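Local coordinates for protein glucokinase (Thermus thermophilus, PDB 3VOV) that probably transfers phosphate from ATP to glucose and related hexoses, as a zinc-binding hexokinase of the ROK family, at residues L128-S133 against R223-G228; T161-G166 against E178-G183; R201-L206 against P212-L217; R265-Q268 against A272-L275. One frame throughout, in Å; residues are numbered along the deposited sequence.

Interaction 1: residues L128-S133 against R223-G228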
# COMPACT_ATOMS: atom_id res chain seq x y z
N LEU B 128 19.41 -16.73 8.04
CA LEU B 128 19.09 -15.65 7.16
C LEU B 128 19.62 -14.42 7.85
O LEU B 128 19.37 -14.21 9.03
CB LEU B 128 17.57 -15.63 7.05
CG LEU B 128 16.70 -14.65 6.32
CD1 LEU B 128 17.15 -13.26 6.55
CD2 LEU B 128 16.52 -15.02 4.84
N TYR B 129 20.38 -13.62 7.12
CA TYR B 129 21.05 -12.46 7.69
C TYR B 129 20.69 -11.19 6.92
O TYR B 129 20.68 -11.18 5.69
CB TYR B 129 22.55 -12.69 7.59
CG TYR B 129 23.41 -11.52 7.97
CD1 TYR B 129 23.67 -11.25 9.29
CD2 TYR B 129 24.02 -10.73 6.99
CE1 TYR B 129 24.48 -10.18 9.66
CE2 TYR B 129 24.85 -9.66 7.34
CZ TYR B 129 25.08 -9.41 8.70
OH TYR B 129 25.91 -8.38 9.11
N LEU B 130 20.40 -10.12 7.66
CA LEU B 130 20.11 -8.81 7.04
C LEU B 130 20.99 -7.80 7.68
O LEU B 130 21.18 -7.83 8.90
CB LEU B 130 18.65 -8.43 7.28
CG LEU B 130 18.12 -7.28 6.40
CD1 LEU B 130 17.79 -7.83 5.03
CD2 LEU B 130 16.86 -6.62 7.06
N THR B 131 21.59 -6.93 6.88
CA THR B 131 22.39 -5.85 7.44
C THR B 131 21.79 -4.53 7.03
O THR B 131 21.64 -4.26 5.83
CB THR B 131 23.91 -5.95 7.03
OG1 THR B 131 24.58 -4.73 7.37
CG2 THR B 131 24.06 -6.24 5.56
N VAL B 132 21.45 -3.72 8.03
CA VAL B 132 20.96 -2.36 7.80
C VAL B 132 22.07 -1.36 8.10
O VAL B 132 22.50 -1.19 9.23
CB VAL B 132 19.68 -2.06 8.68
CG1 VAL B 132 19.05 -0.70 8.34
CG2 VAL B 132 18.65 -3.16 8.45
N SER B 133 22.56 -0.73 7.05
CA SER B 133 23.58 0.28 7.14
C SER B 133 23.14 1.42 6.21
O SER B 133 21.98 1.82 6.19
CB SER B 133 24.92 -0.32 6.65
OG SER B 133 25.97 0.60 6.78
N ARG B 223 9.33 -1.15 11.55
CA ARG B 223 8.30 -2.14 11.20
C ARG B 223 8.51 -2.78 9.80
O ARG B 223 8.19 -3.95 9.62
CB ARG B 223 6.89 -1.51 11.25
CG ARG B 223 6.46 -1.03 12.70
CD ARG B 223 4.95 -0.77 12.75
NE ARG B 223 4.61 0.35 11.89
CZ ARG B 223 4.75 1.63 12.23
NH1 ARG B 223 5.17 1.96 13.46
NH2 ARG B 223 4.44 2.56 11.36
N TYR B 224 8.96 -2.00 8.81
CA TYR B 224 9.19 -2.57 7.47
C TYR B 224 10.28 -3.62 7.51
O TYR B 224 10.22 -4.63 6.81
CB TYR B 224 9.53 -1.50 6.43
CG TYR B 224 8.28 -0.82 5.84
CD1 TYR B 224 7.29 -1.57 5.20
CD2 TYR B 224 8.14 0.55 5.91
CE1 TYR B 224 6.14 -0.93 4.62
CE2 TYR B 224 7.01 1.21 5.37
CZ TYR B 224 6.02 0.46 4.76
OH TYR B 224 4.97 1.12 4.24
N VAL B 225 11.28 -3.40 8.37
CA VAL B 225 12.34 -4.41 8.53
C VAL B 225 11.72 -5.68 9.13
O VAL B 225 11.97 -6.76 8.62
CB VAL B 225 13.52 -3.91 9.37
CG1 VAL B 225 14.51 -5.08 9.61
CG2 VAL B 225 14.24 -2.72 8.64
N GLY B 226 10.90 -5.53 10.18
CA GLY B 226 10.21 -6.66 10.78
C GLY B 226 9.33 -7.40 9.79
O GLY B 226 9.29 -8.65 9.74
N ILE B 227 8.60 -6.64 8.98
CA ILE B 227 7.73 -7.25 8.00
C ILE B 227 8.54 -7.98 6.94
O ILE B 227 8.15 -9.08 6.49
CB ILE B 227 6.79 -6.19 7.31
CG1 ILE B 227 5.79 -5.63 8.33
CG2 ILE B 227 6.03 -6.83 6.10
CD1 ILE B 227 4.99 -4.39 7.77
N GLY B 228 9.63 -7.35 6.47
CA GLY B 228 10.42 -7.96 5.38
C GLY B 228 11.08 -9.25 5.84
O GLY B 228 11.08 -10.24 5.13
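L130 and V225 meet through carbon alone, and the shortest polar bonds within the two segments belong to the backbone of the helix: Y224 O takes the N-H of G228 at 2.8 Å, and R223 O takes that of I227 at 2.8 Å. No hydrogen bond runs from strand to helix. The backbone of L130 is paired elsewhere, with V242 and G244 of the adjoining parallel strand 240-244, which anchors L130 in the sheet.

V225 presents a two-pronged tip to the strand. Its CG1, anti to the backbone N (chi1 174°), reaches L130 CD2 at 3.8 Å, and the two side chains cross obliquely. The other prong, CG2, points to V132 CG2 at a looser 4.4 Å. One helix residue therefore spans two strand residues that face the same way, with T131 between them turned to the other side of the sheet. L130 extends its CG anti to its own backbone N (chi1 -165°), and this carries the CD2 methyl out to the helix. The backbones come closest at V132 CA and V225 CA, which stay 8.9 Å apart.

This is the alpha/beta layering expected of the actin-like ATPase clan, to which ROK kinases belong: helix 212-236 lies over one face of the mixed sheet, while Y129 and T131 send their side chains to helix 107-118 on the other. Beside the pair, L177 of helix 177-181 touches both L130 and V225. That helix follows C176, a zinc ligand, and the side chain of H159, another ligand, is about 9 Å from that of L130.

Interaction 2: residues T161-G166 against E178-G183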
# COMPACT_ATOMS: atom_id res chain seq x y z
N THR B 161 10.19 -6.48 -2.75
CA THR B 161 9.23 -5.41 -2.82
C THR B 161 8.28 -5.52 -1.60
O THR B 161 7.51 -6.46 -1.54
CB THR B 161 8.44 -5.52 -4.12
OG1 THR B 161 9.34 -5.47 -5.23
CG2 THR B 161 7.39 -4.36 -4.25
N LEU B 162 8.29 -4.55 -0.71
CA LEU B 162 7.34 -4.57 0.39
C LEU B 162 6.24 -3.54 0.23
O LEU B 162 5.22 -3.63 0.90
CB LEU B 162 8.04 -4.24 1.70
CG LEU B 162 9.12 -5.22 2.15
CD1 LEU B 162 9.61 -4.74 3.49
CD2 LEU B 162 8.51 -6.65 2.23
N LEU B 163 6.49 -2.49 -0.55
CA LEU B 163 5.45 -1.48 -0.73
C LEU B 163 5.33 -1.05 -2.19
O LEU B 163 5.97 -0.09 -2.62
CB LEU B 163 5.69 -0.26 0.22
CG LEU B 163 4.60 0.84 0.19
CD1 LEU B 163 3.31 0.38 0.94
CD2 LEU B 163 5.12 2.14 0.78
N PRO B 164 4.46 -1.73 -2.95
CA PRO B 164 4.21 -1.30 -4.34
C PRO B 164 3.74 0.15 -4.36
O PRO B 164 2.91 0.55 -3.56
CB PRO B 164 3.08 -2.26 -4.81
CG PRO B 164 3.23 -3.49 -3.91
CD PRO B 164 3.61 -2.89 -2.56
N GLY B 165 4.34 0.96 -5.22
CA GLY B 165 4.01 2.39 -5.24
C GLY B 165 4.73 3.19 -4.17
O GLY B 165 4.45 4.39 -3.99
N GLY B 166 5.65 2.54 -3.45
CA GLY B 166 6.54 3.20 -2.52
C GLY B 166 7.68 4.03 -3.17
O GLY B 166 7.70 4.28 -4.38
N GLU B 178 15.16 -1.86 1.04
CA GLU B 178 16.24 -0.87 1.13
C GLU B 178 15.70 0.55 1.05
O GLU B 178 16.07 1.43 1.83
CB GLU B 178 17.25 -1.07 -0.01
CG GLU B 178 18.33 0.02 0.02
CD GLU B 178 19.55 -0.36 -0.80
OE1 GLU B 178 20.39 -1.10 -0.26
OE2 GLU B 178 19.65 0.05 -1.98
N ALA B 179 14.85 0.77 0.07
CA ALA B 179 14.38 2.11 -0.21
C ALA B 179 13.41 2.61 0.91
O ALA B 179 13.04 3.81 0.95
CB ALA B 179 13.68 2.13 -1.55
N LEU B 180 12.98 1.69 1.77
CA LEU B 180 12.06 2.05 2.85
C LEU B 180 12.76 2.29 4.16
O LEU B 180 12.26 3.08 4.99
CB LEU B 180 11.05 0.92 3.09
CG LEU B 180 10.03 0.73 1.93
CD1 LEU B 180 9.26 -0.60 2.18
CD2 LEU B 180 9.03 1.95 1.76
N ALA B 181 13.87 1.56 4.39
CA ALA B 181 14.39 1.39 5.75
C ALA B 181 15.91 1.49 5.90
O ALA B 181 16.43 1.42 7.03
CB ALA B 181 13.91 0.05 6.34
N ALA B 182 16.63 1.64 4.79
CA ALA B 182 18.09 1.76 4.91
C ALA B 182 18.45 3.10 5.59
O ALA B 182 17.64 4.02 5.63
CB ALA B 182 18.76 1.68 3.52
N GLY B 183 19.68 3.17 6.11
CA GLY B 183 20.30 4.43 6.51
C GLY B 183 20.03 5.58 5.61
O GLY B 183 19.53 6.59 6.07
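The zinc-binding loop of this ROK hexokinase is folded back here on the short helix that follows it: residues 161-166 lie between the zinc ligands H159 and C169, and L180 comes one helical turn after the ligand C176. L180 enters the loop with both methyl groups. CD1 lies 3.9 Å from L162 CB and 4.1 Å from L163 CB, so it touches the start of two consecutive side chains. CD2 meets the tip of L163 instead, at 4.0 Å from its CD2. The L163 and L180 side chains cross at about a right angle. L163 is placed for this by having CG anti to its backbone N (chi1 -176°).

Behind L163 the chain reverses in a type II beta turn closed by the bond from G166 N to L163 O, 2.8 Å long. G165 has the positive phi (81°) that this turn needs at its third residue, and its N-H is held by the carboxylate of E174.

The cluster is closed from the side of helix 212-236 by Y224, which touches both L163 and L180, while A181 and A182 rest on I136 of strand 136-142.

Interaction 3: residues R201-L206 against P212-L217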
# COMPACT_ATOMS: atom_id res chain seq x y z
N ARG B 201 22.45 10.14 12.76
CA ARG B 201 22.77 10.67 14.11
C ARG B 201 21.77 11.71 14.62
O ARG B 201 21.28 11.56 15.71
CB ARG B 201 24.19 11.20 14.23
CG ARG B 201 25.18 10.11 14.56
CD ARG B 201 26.37 10.07 13.61
NE ARG B 201 27.33 11.14 13.86
CZ ARG B 201 27.78 12.02 12.95
NH1 ARG B 201 27.37 12.00 11.68
NH2 ARG B 201 28.65 12.93 13.34
N GLU B 202 21.50 12.75 13.83
CA GLU B 202 20.56 13.81 14.20
C GLU B 202 19.14 13.20 14.30
O GLU B 202 18.42 13.46 15.28
CB GLU B 202 20.68 14.98 13.19
CG GLU B 202 19.58 16.08 13.13
CD GLU B 202 19.57 17.06 14.29
OE1 GLU B 202 20.39 16.95 15.24
OE2 GLU B 202 18.71 17.97 14.27
N LEU B 203 18.77 12.35 13.35
CA LEU B 203 17.47 11.66 13.40
C LEU B 203 17.28 10.88 14.72
O LEU B 203 16.24 11.00 15.37
CB LEU B 203 17.23 10.74 12.18
CG LEU B 203 15.92 9.93 12.18
CD1 LEU B 203 14.67 10.85 12.16
CD2 LEU B 203 15.89 8.88 11.02
N PHE B 204 18.29 10.11 15.13
CA PHE B 204 18.15 9.32 16.35
C PHE B 204 18.15 10.20 17.65
O PHE B 204 17.52 9.85 18.64
CB PHE B 204 19.21 8.22 16.44
CG PHE B 204 19.08 7.11 15.40
CD1 PHE B 204 20.18 6.31 15.10
CD2 PHE B 204 17.86 6.84 14.75
CE1 PHE B 204 20.09 5.28 14.13
CE2 PHE B 204 17.76 5.82 13.79
CZ PHE B 204 18.88 5.03 13.49
N ARG B 205 18.85 11.33 17.63
CA ARG B 205 18.79 12.30 18.75
C ARG B 205 17.37 12.86 18.86
O ARG B 205 16.78 12.85 19.94
CB ARG B 205 19.81 13.44 18.51
CG ARG B 205 19.55 14.72 19.37
CD ARG B 205 20.44 15.92 19.00
NE ARG B 205 19.83 16.77 17.96
CZ ARG B 205 18.72 17.50 18.10
NH1 ARG B 205 18.03 17.50 19.24
NH2 ARG B 205 18.29 18.23 17.08
N LEU B 206 16.82 13.31 17.73
CA LEU B 206 15.45 13.78 17.67
C LEU B 206 14.45 12.74 18.19
O LEU B 206 13.52 13.07 18.95
CB LEU B 206 15.10 14.22 16.25
CG LEU B 206 15.66 15.55 15.75
CD1 LEU B 206 15.58 15.62 14.25
CD2 LEU B 206 14.93 16.74 16.43
N PRO B 212 7.88 14.14 17.55
CA PRO B 212 6.84 13.28 17.00
C PRO B 212 7.16 12.79 15.56
O PRO B 212 6.91 11.61 15.24
CB PRO B 212 5.56 14.17 17.01
CG PRO B 212 5.87 15.36 17.83
CD PRO B 212 7.39 15.50 17.89
N LYS B 213 7.70 13.68 14.74
CA LYS B 213 7.97 13.42 13.35
C LYS B 213 9.08 12.38 13.28
O LYS B 213 9.02 11.47 12.46
CB LYS B 213 8.37 14.73 12.65
CG LYS B 213 8.19 14.79 11.17
CD LYS B 213 7.61 16.15 10.67
CE LYS B 213 8.60 17.30 10.66
NZ LYS B 213 8.51 18.09 11.95
N ALA B 214 10.07 12.50 14.16
CA ALA B 214 11.20 11.57 14.17
C ALA B 214 10.75 10.18 14.56
O ALA B 214 11.10 9.21 13.89
CB ALA B 214 12.33 12.04 15.10
N GLU B 215 9.98 10.10 15.64
CA GLU B 215 9.35 8.86 16.07
C GLU B 215 8.57 8.16 14.94
O GLU B 215 8.74 6.96 14.71
CB GLU B 215 8.42 9.12 17.29
CG GLU B 215 9.20 9.52 18.55
CD GLU B 215 8.30 9.78 19.79
OE1 GLU B 215 7.07 10.01 19.63
OE2 GLU B 215 8.84 9.76 20.91
N ARG B 216 7.70 8.92 14.27
CA ARG B 216 6.88 8.39 13.21
C ARG B 216 7.71 7.67 12.16
O ARG B 216 7.45 6.52 11.78
CB ARG B 216 6.04 9.51 12.56
CG ARG B 216 4.73 8.98 11.92
CD ARG B 216 4.02 10.04 11.01
NE ARG B 216 2.76 9.54 10.42
CZ ARG B 216 1.56 9.69 10.98
NH1 ARG B 216 1.40 10.32 12.16
NH2 ARG B 216 0.49 9.22 10.35
N LEU B 217 8.73 8.38 11.69
CA LEU B 217 9.58 7.97 10.57
C LEU B 217 10.45 6.77 10.97
O LEU B 217 10.57 5.80 10.21
CB LEU B 217 10.46 9.19 10.23
CG LEU B 217 11.34 9.25 9.02
CD1 LEU B 217 11.72 10.72 8.83
CD2 LEU B 217 12.56 8.38 9.26
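Apolar contacts join the two helices, and A214 is where L203 and L206 converge. Its methyl carbon, CB, lies 3.7 Å from L206 CB and 3.9 Å from L203 CD1. The second branch of L203 goes further along the partner helix, its CD2 reaching L217 CD2 at 3.8 Å, and these two leucines approach at a slant. L203 can straddle A214 and L217 because its CG lies anti to the backbone N (chi1 177°). Both leucines also rest on L186 and A190 of helix 183-194. The short side chain of A214 goes with a close approach: the CA atoms of L206 and A214 are 5.9 Å apart, and the segment axes come within 8.8 Å at an angle of 111°.

The charged contact between E202 and R205 lies within helix 200-208. R205 holds E202 side-on, NE to OE1 at 2.8 Å and NH2 to OE2 at 2.9 Å. OE1 is approached from above the carboxylate plane but lies close to the plane of the guanidinium. L206 CG sits over one face of that guanidinium, toward its rim, and R196 is a second cationic partner of E202. On helix 212-236, R216 turns to other subunits, with a salt bridge to E174 of one neighbour and a cation-pi contact with Y266 of another.

Between the two segments the corner is held by apolar fit alone, while none of the ionic groups described crosses between the two helices.

Interaction 4: residues R265-Q268 against A272-L275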
# COMPACT_ATOMS: atom_id res chain seq x y z
N ARG B 265 4.06 -9.90 14.78
CA ARG B 265 2.75 -9.74 14.13
C ARG B 265 2.66 -10.37 12.73
O ARG B 265 1.57 -10.76 12.31
CB ARG B 265 2.36 -8.26 13.98
CG ARG B 265 1.99 -7.61 15.36
CD ARG B 265 1.30 -6.25 15.16
NE ARG B 265 -0.05 -6.38 14.57
CZ ARG B 265 -0.39 -6.03 13.33
NH1 ARG B 265 0.52 -5.52 12.47
NH2 ARG B 265 -1.66 -6.19 12.95
N TYR B 266 3.76 -10.39 11.98
CA TYR B 266 3.76 -10.99 10.62
C TYR B 266 4.17 -12.46 10.60
O TYR B 266 4.46 -13.05 9.51
CB TYR B 266 4.53 -10.12 9.61
CG TYR B 266 3.63 -8.95 9.16
CD1 TYR B 266 2.88 -9.02 7.98
CD2 TYR B 266 3.45 -7.86 9.98
CE1 TYR B 266 2.04 -7.95 7.58
CE2 TYR B 266 2.59 -6.81 9.63
CZ TYR B 266 1.89 -6.86 8.45
OH TYR B 266 1.08 -5.78 8.11
N LEU B 267 4.16 -13.04 11.81
CA LEU B 267 4.33 -14.46 12.00
C LEU B 267 3.22 -15.06 12.89
O LEU B 267 3.35 -16.23 13.34
CB LEU B 267 5.72 -14.74 12.53
CG LEU B 267 6.86 -14.54 11.50
CD1 LEU B 267 8.24 -14.51 12.20
CD2 LEU B 267 6.78 -15.70 10.43
N GLN B 268 2.14 -14.30 13.16
CA GLN B 268 0.87 -14.85 13.69
C GLN B 268 0.37 -15.92 12.70
O GLN B 268 0.16 -15.64 11.51
CB GLN B 268 -0.21 -13.76 13.83
CG GLN B 268 0.08 -12.80 14.97
CD GLN B 268 -0.85 -11.56 15.04
OE1 GLN B 268 -0.53 -10.63 15.78
NE2 GLN B 268 -1.98 -11.54 14.27
N ALA B 272 7.79 -18.85 14.46
CA ALA B 272 8.71 -17.75 14.30
C ALA B 272 10.15 -18.18 14.65
O ALA B 272 10.40 -18.55 15.77
CB ALA B 272 8.26 -16.64 15.22
N PRO B 273 11.11 -18.11 13.68
CA PRO B 273 12.48 -18.35 14.07
C PRO B 273 12.92 -17.28 15.05
O PRO B 273 12.42 -16.15 14.99
CB PRO B 273 13.27 -18.22 12.74
CG PRO B 273 12.25 -18.56 11.68
CD PRO B 273 11.01 -17.83 12.25
N PRO B 274 13.85 -17.63 15.96
CA PRO B 274 14.46 -16.59 16.79
C PRO B 274 15.09 -15.50 15.92
O PRO B 274 15.73 -15.81 14.92
CB PRO B 274 15.57 -17.33 17.53
CG PRO B 274 15.14 -18.77 17.54
CD PRO B 274 14.38 -18.98 16.27
N LEU B 275 14.90 -14.24 16.32
CA LEU B 275 15.58 -13.11 15.66
C LEU B 275 16.66 -12.61 16.60
O LEU B 275 16.36 -12.26 17.77
CB LEU B 275 14.55 -12.01 15.29
CG LEU B 275 14.97 -10.61 14.71
CD1 LEU B 275 16.05 -10.64 13.69
CD2 LEU B 275 13.78 -9.88 14.07
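L267 meets A272 across the short loop that runs from helix 253-265 to strand 275-277. One branch of the leucine does nearly all the work: CD1 sits 3.7 Å from A272 CB and 3.9 Å from A272 CA, and more loosely 4.3 Å from the ring carbon CD of P273. The base of the side chain adds a fringe contact, L267 CB to A272 CB at 4.2 Å. With CG anti to its carbonyl carbon (chi1 -72°), L267 directs that branch across the loop's mouth, where the backbones are 5.9 Å apart between the CA atoms of L267 and A272.

The next shell fixes the two ends. Y266, the first residue to leave helical geometry, has its carbonyl held by K234 NZ, and the same lysine packs on L267. P273 rests on V233 and gives its carbonyl to the hydroxyl of Y263, so both sides of the loop are tied back to helices 212-236 and 253-265. Farther out, P274 pairs with V241 of strand 240-244, and Y266 OH bonds E174 of a neighbouring subunit.

The hydrogen bonds around the loop thus come from helices, a strand and a neighbouring subunit, whereas its closure rests on apolar contact of one leucine methyl with A272 and, more loosely, P273.

Along the chain, interactions 2 and 3 fall in turn inside the loop closed by interaction 1, and interaction 4 follows. Helix 212-236 is shared by interactions 1 and 3, whose centres are about 19 Å apart, and its residues also touch interactions 2 and 4. Interaction 2, about 11 Å from interaction 1 between centres, is joined to it by a probable hydrogen bond, S133 O to G183 N at 2.7 Å. Interaction 4, about 13 Å from interaction 1 between centres, touches it where I227 packs on Y266. Interactions 3 and 4 are farthest apart, about 26 Å between centres. Interaction 1 sets the helix on the sheet, and interaction 2 packs the zinc loop beside it.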